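Local structure of putative mandelate racemase (Salmonella typhimurium, 2O56) at residues R236-L241 and V265-A270; S230-G235 and K259-K264. The protein is of unknown function but binds magnesium and, as a member of the enolase superfamily, probably acts as a hydro-lyase (dehydratase). One frame throughout, in Å; residues are numbered along the deposited sequence.

How the contacts relate
Both contacts hold neighbouring beta/alpha units of the barrel domain together and share helix 228-238, whose middle serves contact 2 and whose C-terminal part, with the residues after it, serves contact 1. In contact 2 that helix meets helix 255-264 through apolar groups, with no hydrogen bond between the segments 230-235 and 259-264. Contact 1 takes over where helix 255-264 ends and the chain turns back toward strand 269-271; here a backbone N-H just past the helix end is taken up by a carboxylate beside an isoleucine pair. A weak hydrogen bond from Arg236 NE to Lys264 O links the two. Each contact is partly buried and borders another subunit, apolar residues inside and polar ones outward.

Contact 1: residues R236-L241 and V265-A270; sequences RMIEEL and VNIPLA
The polar part of the contact is one hydrogen bond, from the backbone N of Asn266 to OE2 of Glu239, 2.8 Å long and almost straight at 176°. The N-H meets the oxygen from above the carboxylate plane, 38° out of it. Glutamate suits this place because its chain, extended beyond CG, reaches from the end of one helix to the backbone just past the other and brings an acceptor to the amide. The same OE2 lies 3.6 Å from CB of Asn266, and the planes of the Asn266 amide and the carboxylate are nearly parallel.

This is the helix-to-strand turn of a beta/alpha barrel: Val265 is the first residue to leave helix 255-264, and the chain then runs on to strand 269-271, while 236-241 carries the C-terminal part of the preceding barrel helix and the residues that follow.

Apolar packing lies on the inner side. CG1 of Ile238, set between its backbone N and carbonyl carbon (chi1 64°), meets CD1 of Ile267 at 3.9 Å, the two side chains crossing at about a right angle. Branched isoleucines fill this buried layer, where Ile267 also touches Tyr246 of strand 246-247. CG1 of Ile267 packs 4.1 Å from CG of Glu239, and CG2 of Val265 rests 4.3 Å from the backbone N of Arg236.

Contact 2: residues S230-G235 and K259-K264; sequences SAIQFG and KQVADK
With chi1 at -70°, Ile232 sets CG1 beside its backbone N and CG2 anti to it, and an extended chi2 carries CD1 onward, so that both branches reach the segment 259-264. In Lys264 chi1 (-56°) sets CG beside the backbone N, and CB and CG lie against the isoleucine; the bend at chi2 then turns the ammonium end off toward a neighbouring subunit. CG2 of Ile232 lies 3.7 Å from CB of Lys264, and CD1 of Ile232 3.8 Å from CG of Lys264. The lysine suits this edge because its methylenes can pack on an apolar neighbour while NZ makes a weak hydrogen bond to the backbone O of Ala262 in that subunit.

The same CD1 and CG1 also reach the preceding turn of the helix, where CD1 stands 4.0 Å from CG of Gln260 and CG1 is 3.9 Å from CA of Val261. Deeper in, CB of Ala231 meets CG2 of Val261 at 4.1 Å. Alanine and valine are short enough for this buried layer, in which Val261 also packs on Leu269 of strand 269-271, and the backbone O of Ala231 accepts a hydrogen bond from Tyr246 OH.

The axes of the two segments come within 9.4 Å and run nearly parallel, at 24°, as expected for successive outer helices of the beta/alpha barrel of the enolase superfamily, joined through strand 246-247, which carries the magnesium ligand Glu247.

Contact 1: residues R236-L241 and V265-A270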
ATOM      1  N   ARG A 236      16.676 -19.651  10.541  1.00 27.68           N
ATOM      2  CA  ARG A 236      17.658 -18.774  11.188  0.60 32.52           C
ATOM      3  C   ARG A 236      18.825 -19.571  11.775  1.00 25.51           C
ATOM      4  O   ARG A 236      19.954 -19.103  11.792  1.00 31.00           O
ATOM      5  CB  ARG A 236      17.001 -17.964  12.306  0.60 31.80           C
ATOM      6  CG  ARG A 236      16.229 -16.738  11.832  0.60 42.84           C
ATOM      7  CD  ARG A 236      15.829 -15.862  13.009  0.60 48.84           C
ATOM      8  NE  ARG A 236      15.070 -14.690  12.587  0.60 43.63           N
ATOM      9  CZ  ARG A 236      14.039 -14.175  13.252  0.60 49.15           C
ATOM     10  NH1 ARG A 236      13.620 -14.724  14.390  0.60 35.41           N
ATOM     11  NH2 ARG A 236      13.422 -13.106  12.767  0.60 29.54           N
ATOM     12  N   MET A 237      18.525 -20.772  12.267  1.00 26.89           N
ATOM     13  CA  MET A 237      19.542 -21.699  12.804  1.00 34.03           C
ATOM     14  C   MET A 237      20.496 -22.193  11.708  1.00 34.53           C
ATOM     15  O   MET A 237      21.706 -22.301  11.929  1.00 35.08           O
ATOM     16  CB  MET A 237      18.874 -22.905  13.456  1.00 28.91           C
ATOM     17  CG  MET A 237      18.143 -22.607  14.761  1.00 40.40           C
ATOM     18  SD  MET A 237      17.525 -24.109  15.571  1.00 46.46           S
ATOM     19  CE  MET A 237      19.072 -24.920  15.893  1.00 34.33           C
ATOM     20  N   ILE A 238      19.949 -22.469  10.525  1.00 33.11           N
ATOM     21  CA  ILE A 238      20.711 -23.087   9.438  1.00 32.03           C
ATOM     22  C   ILE A 238      21.291 -22.093   8.414  1.00 32.45           C
ATOM     23  O   ILE A 238      22.093 -22.480   7.552  1.00 32.49           O
ATOM     24  CB  ILE A 238      19.925 -24.242   8.735  1.00 27.60           C
ATOM     25  CG1 ILE A 238      18.651 -23.726   8.039  1.00 27.50           C
ATOM     26  CG2 ILE A 238      19.587 -25.337   9.730  1.00 20.92           C
ATOM     27  CD1 ILE A 238      18.079 -24.708   7.051  1.00 25.17           C
ATOM     28  N   GLU A 239      20.921 -20.818   8.537  1.00 25.27           N
ATOM     29  CA  GLU A 239      21.492 -19.744   7.700  1.00 34.30           C
ATOM     30  C   GLU A 239      23.004 -19.824   7.459  1.00 37.68           C
ATOM     31  O   GLU A 239      23.469 -19.667   6.336  1.00 42.08           O
ATOM     32  CB  GLU A 239      21.183 -18.373   8.301  1.00 35.73           C
ATOM     33  CG  GLU A 239      19.959 -17.744   7.750  1.00 47.99           C
ATOM     34  CD  GLU A 239      19.538 -16.534   8.542  1.00 56.31           C
ATOM     35  OE1 GLU A 239      20.346 -16.019   9.349  1.00 47.51           O
ATOM     36  OE2 GLU A 239      18.386 -16.104   8.358  1.00 33.73           O
ATOM     37  N   GLU A 240      23.764 -20.060   8.525  1.00 31.57           N
ATOM     38  CA  GLU A 240      25.227 -20.047   8.456  1.00 32.36           C
ATOM     39  C   GLU A 240      25.800 -21.275   7.730  1.00 35.28           C
ATOM     40  O   GLU A 240      26.987 -21.307   7.409  1.00 36.70           O
ATOM     41  CB  GLU A 240      25.800 -20.002   9.883  1.00 32.52           C
ATOM     42  CG  GLU A 240      25.696 -21.368  10.598  1.00 50.64           C
ATOM     43  CD  GLU A 240      25.719 -21.287  12.112  1.00 67.63           C
ATOM     44  OE1 GLU A 240      25.301 -20.252  12.681  1.00 90.24           O
ATOM     45  OE2 GLU A 240      26.146 -22.279  12.736  1.00 60.51           O
ATOM     46  N   LEU A 241      24.975 -22.288   7.481  1.00 39.03           N
ATOM     47  CA  LEU A 241      25.451 -23.495   6.815  1.00 35.95           C
ATOM     48  C   LEU A 241      25.555 -23.374   5.283  1.00 38.30           C
ATOM     49  O   LEU A 241      26.008 -24.310   4.615  1.00 41.64           O
ATOM     50  CB  LEU A 241      24.613 -24.717   7.231  1.00 33.40           C
ATOM     51  CG  LEU A 241      24.506 -25.015   8.730  1.00 32.20           C
ATOM     52  CD1 LEU A 241      23.631 -26.225   8.975  1.00 28.77           C
ATOM     53  CD2 LEU A 241      25.877 -25.240   9.348  1.00 37.39           C
ATOM     54  N   VAL A 265      13.994 -14.988   7.224  1.00 25.66           N
ATOM     55  CA  VAL A 265      15.029 -16.007   6.958  1.00 26.83           C
ATOM     56  C   VAL A 265      15.830 -15.567   5.742  1.00 29.42           C
ATOM     57  O   VAL A 265      15.258 -15.267   4.701  1.00 27.59           O
ATOM     58  CB  VAL A 265      14.405 -17.412   6.721  1.00 19.44           C
ATOM     59  CG1 VAL A 265      15.475 -18.436   6.295  1.00 26.96           C
ATOM     60  CG2 VAL A 265      13.660 -17.894   7.958  1.00 22.19           C
ATOM     61  N   ASN A 266      17.151 -15.503   5.882  1.00 24.28           N
ATOM     62  CA  ASN A 266      18.031 -15.072   4.778  1.00 23.78           C
ATOM     63  C   ASN A 266      18.579 -16.253   3.980  1.00 29.30           C
ATOM     64  O   ASN A 266      19.779 -16.382   3.799  1.00 32.69           O
ATOM     65  CB  ASN A 266      19.212 -14.247   5.331  1.00 25.04           C
ATOM     66  CG  ASN A 266      18.764 -12.982   6.039  1.00 37.60           C
ATOM     67  OD1 ASN A 266      17.756 -12.378   5.686  1.00 33.05           O
ATOM     68  ND2 ASN A 266      19.512 -12.582   7.050  1.00 35.98           N
ATOM     69  N   ILE A 267      17.687 -17.128   3.544  1.00 24.68           N
ATOM     70  CA  ILE A 267      17.972 -18.192   2.565  1.00 18.30           C
ATOM     71  C   ILE A 267      16.882 -18.012   1.491  1.00 25.97           C
ATOM     72  O   ILE A 267      15.750 -17.752   1.862  1.00 21.81           O
ATOM     73  CB  ILE A 267      17.704 -19.556   3.220  1.00 16.52           C
ATOM     74  CG1 ILE A 267      18.565 -19.727   4.490  1.00 26.29           C
ATOM     75  CG2 ILE A 267      17.963 -20.706   2.244  1.00 21.39           C
ATOM     76  CD1 ILE A 267      18.138 -20.892   5.349  1.00 24.88           C
ATOM     77  N   PRO A 268      17.213 -18.181   0.193  1.00 23.70           N
ATOM     78  CA  PRO A 268      16.178 -18.243  -0.864  1.00 23.56           C
ATOM     79  C   PRO A 268      15.113 -19.339  -0.659  1.00 26.98           C
ATOM     80  O   PRO A 268      15.447 -20.497  -0.397  1.00 24.94           O
ATOM     81  CB  PRO A 268      16.992 -18.541  -2.135  1.00 28.25           C
ATOM     82  CG  PRO A 268      18.386 -18.072  -1.850  1.00 23.21           C
ATOM     83  CD  PRO A 268      18.579 -18.342  -0.368  1.00 24.24           C
ATOM     84  N   LEU A 269      13.836 -18.982  -0.779  1.00 23.89           N
ATOM     85  CA  LEU A 269      12.752 -19.959  -0.577  1.00 23.75           C
ATOM     86  C   LEU A 269      12.367 -20.681  -1.867  1.00 27.44           C
ATOM     87  O   LEU A 269      12.430 -20.104  -2.957  1.00 24.90           O
ATOM     88  CB  LEU A 269      11.497 -19.291   0.030  1.00 23.17           C
ATOM     89  CG  LEU A 269      11.633 -18.511   1.345  1.00 23.65           C
ATOM     90  CD1 LEU A 269      10.253 -18.196   1.922  1.00 20.25           C
ATOM     91  CD2 LEU A 269      12.442 -19.274   2.365  1.00 21.18           C
ATOM     92  N   ALA A 270      11.952 -21.943  -1.731  1.00 22.03           N
ATOM     93  CA  ALA A 270      11.381 -22.679  -2.841  1.00 23.29           C
ATOM     94  C   ALA A 270      10.059 -23.299  -2.443  1.00 22.51           C
ATOM     95  O   ALA A 270       9.860 -23.695  -1.295  1.00 24.88           O
ATOM     96  CB  ALA A 270      12.350 -23.752  -3.337  1.00 24.09           C
TER

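Contact 2: residues S230-G235 and K259-K264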
ATOM      1  N   SER A 230       7.884 -21.842  13.383  1.00 29.13           N
ATOM      2  CA  SER A 230       8.943 -22.846  13.402  1.00 26.71           C
ATOM      3  C   SER A 230       9.818 -22.860  12.152  1.00 28.57           C
ATOM      4  O   SER A 230      11.001 -23.173  12.236  1.00 22.45           O
ATOM      5  CB  SER A 230       8.357 -24.240  13.630  1.00 28.88           C
ATOM      6  OG  SER A 230       7.270 -24.494  12.750  1.00 31.23           O
ATOM      7  N   ALA A 231       9.250 -22.550  10.985  1.00 20.37           N
ATOM      8  CA  ALA A 231      10.058 -22.436   9.762  1.00 23.95           C
ATOM      9  C   ALA A 231      11.085 -21.317   9.920  1.00 25.73           C
ATOM     10  O   ALA A 231      12.249 -21.456   9.512  1.00 28.66           O
ATOM     11  CB  ALA A 231       9.158 -22.159   8.524  1.00 20.65           C
ATOM     12  N   ILE A 232      10.656 -20.207  10.511  1.00 19.63           N
ATOM     13  CA  ILE A 232      11.573 -19.102  10.816  1.00 19.21           C
ATOM     14  C   ILE A 232      12.631 -19.481  11.855  1.00 27.56           C
ATOM     15  O   ILE A 232      13.796 -19.156  11.691  1.00 25.19           O
ATOM     16  CB  ILE A 232      10.832 -17.811  11.219  1.00 27.02           C
ATOM     17  CG1 ILE A 232      10.112 -17.218   9.990  1.00 23.16           C
ATOM     18  CG2 ILE A 232      11.807 -16.776  11.828  1.00 23.93           C
ATOM     19  CD1 ILE A 232       9.008 -16.223  10.354  1.00 24.36           C
ATOM     20  N   GLN A 233      12.216 -20.180  12.908  1.00 25.12           N
ATOM     21  CA  GLN A 233      13.142 -20.597  13.976  1.00 24.52           C
ATOM     22  C   GLN A 233      14.254 -21.469  13.374  1.00 26.18           C
ATOM     23  O   GLN A 233      15.441 -21.211  13.569  1.00 30.08           O
ATOM     24  CB  GLN A 233      12.359 -21.385  15.031  1.00 27.26           C
ATOM     25  CG  GLN A 233      13.039 -21.430  16.399  1.00 31.15           C
ATOM     26  CD  GLN A 233      12.249 -22.239  17.417  1.00 33.45           C
ATOM     27  OE1 GLN A 233      11.021 -22.302  17.370  1.00 31.77           O
ATOM     28  NE2 GLN A 233      12.964 -22.880  18.336  1.00 31.09           N
ATOM     29  N   PHE A 234      13.847 -22.470  12.597  1.00 25.33           N
ATOM     30  CA  PHE A 234      14.783 -23.371  11.949  1.00 27.06           C
ATOM     31  C   PHE A 234      15.652 -22.710  10.890  1.00 34.43           C
ATOM     32  O   PHE A 234      16.868 -22.921  10.855  1.00 23.45           O
ATOM     33  CB  PHE A 234      14.071 -24.594  11.369  1.00 26.32           C
ATOM     34  CG  PHE A 234      15.021 -25.659  10.923  1.00 30.57           C
ATOM     35  CD1 PHE A 234      15.863 -26.282  11.850  1.00 24.87           C
ATOM     36  CD2 PHE A 234      15.114 -26.011   9.582  1.00 25.35           C
ATOM     37  CE1 PHE A 234      16.760 -27.251  11.447  1.00 31.21           C
ATOM     38  CE2 PHE A 234      16.010 -26.988   9.174  1.00 32.81           C
ATOM     39  CZ  PHE A 234      16.835 -27.608  10.116  1.00 23.34           C
ATOM     40  N   GLY A 235      15.047 -21.896  10.029  1.00 23.74           N
ATOM     41  CA  GLY A 235      15.824 -21.258   8.950  1.00 22.55           C
ATOM     42  C   GLY A 235      16.955 -20.389   9.469  1.00 24.33           C
ATOM     43  O   GLY A 235      18.069 -20.397   8.918  1.00 29.56           O
ATOM     44  N   LYS A 259       5.715 -15.136   2.536  1.00 18.32           N
ATOM     45  CA  LYS A 259       6.359 -13.827   2.601  1.00 20.08           C
ATOM     46  C   LYS A 259       6.959 -13.542   3.981  1.00 27.08           C
ATOM     47  O   LYS A 259       8.082 -13.029   4.077  1.00 25.36           O
ATOM     48  CB  LYS A 259       5.390 -12.733   2.164  1.00 21.85           C
ATOM     49  CG  LYS A 259       5.980 -11.335   1.963  1.00 23.13           C
ATOM     50  CD  LYS A 259       7.284 -11.321   1.215  1.00 44.13           C
ATOM     51  CE  LYS A 259       7.828  -9.897   1.096  1.00 51.86           C
ATOM     52  NZ  LYS A 259       6.796  -8.928   0.636  1.00 48.45           N
ATOM     53  N   GLN A 260       6.242 -13.899   5.042  1.00 24.07           N
ATOM     54  CA  GLN A 260       6.773 -13.702   6.390  1.00 21.42           C
ATOM     55  C   GLN A 260       8.067 -14.519   6.608  1.00 24.05           C
ATOM     56  O   GLN A 260       9.014 -14.005   7.178  1.00 24.89           O
ATOM     57  CB  GLN A 260       5.703 -14.002   7.448  1.00 28.08           C
ATOM     58  CG  GLN A 260       6.140 -13.868   8.910  1.00 34.17           C
ATOM     59  CD  GLN A 260       6.297 -12.437   9.408  1.00 34.05           C
ATOM     60  OE1 GLN A 260       6.073 -11.471   8.682  1.00 31.07           O
ATOM     61  NE2 GLN A 260       6.691 -12.306  10.672  1.00 31.68           N
ATOM     62  N   VAL A 261       8.112 -15.760   6.118  1.00 21.30           N
ATOM     63  CA  VAL A 261       9.329 -16.578   6.211  1.00 24.21           C
ATOM     64  C   VAL A 261      10.473 -15.920   5.417  1.00 22.81           C
ATOM     65  O   VAL A 261      11.563 -15.753   5.939  1.00 24.62           O
ATOM     66  CB  VAL A 261       9.091 -18.075   5.791  1.00 27.16           C
ATOM     67  CG1 VAL A 261      10.392 -18.931   5.963  1.00 19.40           C
ATOM     68  CG2 VAL A 261       8.000 -18.694   6.651  1.00 18.65           C
ATOM     69  N   ALA A 262      10.178 -15.472   4.194  1.00 25.62           N
ATOM     70  CA  ALA A 262      11.157 -14.799   3.327  1.00 20.92           C
ATOM     71  C   ALA A 262      11.773 -13.578   4.007  1.00 28.27           C
ATOM     72  O   ALA A 262      12.986 -13.356   3.923  1.00 26.86           O
ATOM     73  CB  ALA A 262      10.528 -14.412   1.998  1.00 23.34           C
ATOM     74  N   ASP A 263      10.941 -12.821   4.717  1.00 24.45           N
ATOM     75  CA  ASP A 263      11.383 -11.608   5.415  1.00 24.88           C
ATOM     76  C   ASP A 263      12.368 -11.907   6.553  1.00 24.87           C
ATOM     77  O   ASP A 263      13.291 -11.134   6.795  1.00 25.51           O
ATOM     78  CB  ASP A 263      10.177 -10.867   5.999  1.00 22.81           C
ATOM     79  CG  ASP A 263       9.322 -10.190   4.926  1.00 33.62           C
ATOM     80  OD1 ASP A 263       9.769 -10.123   3.764  1.00 30.19           O
ATOM     81  OD2 ASP A 263       8.213  -9.713   5.258  1.00 30.28           O
ATOM     82  N   LYS A 264      12.150 -13.019   7.249  1.00 28.72           N
ATOM     83  CA  LYS A 264      12.835 -13.293   8.522  1.00 26.94           C
ATOM     84  C   LYS A 264      13.975 -14.291   8.358  1.00 31.14           C
ATOM     85  O   LYS A 264      14.814 -14.448   9.254  1.00 29.34           O
ATOM     86  CB  LYS A 264      11.832 -13.800   9.565  1.00 31.96           C
ATOM     87  CG  LYS A 264      10.612 -12.860   9.831  1.00 24.16           C
ATOM     88  CD  LYS A 264      11.057 -11.396  10.043  1.00 27.66           C
ATOM     89  CE  LYS A 264       9.951 -10.537  10.681  1.00 26.92           C
ATOM     90  NZ  LYS A 264      10.527  -9.274  11.251  1.00 29.06           N
TER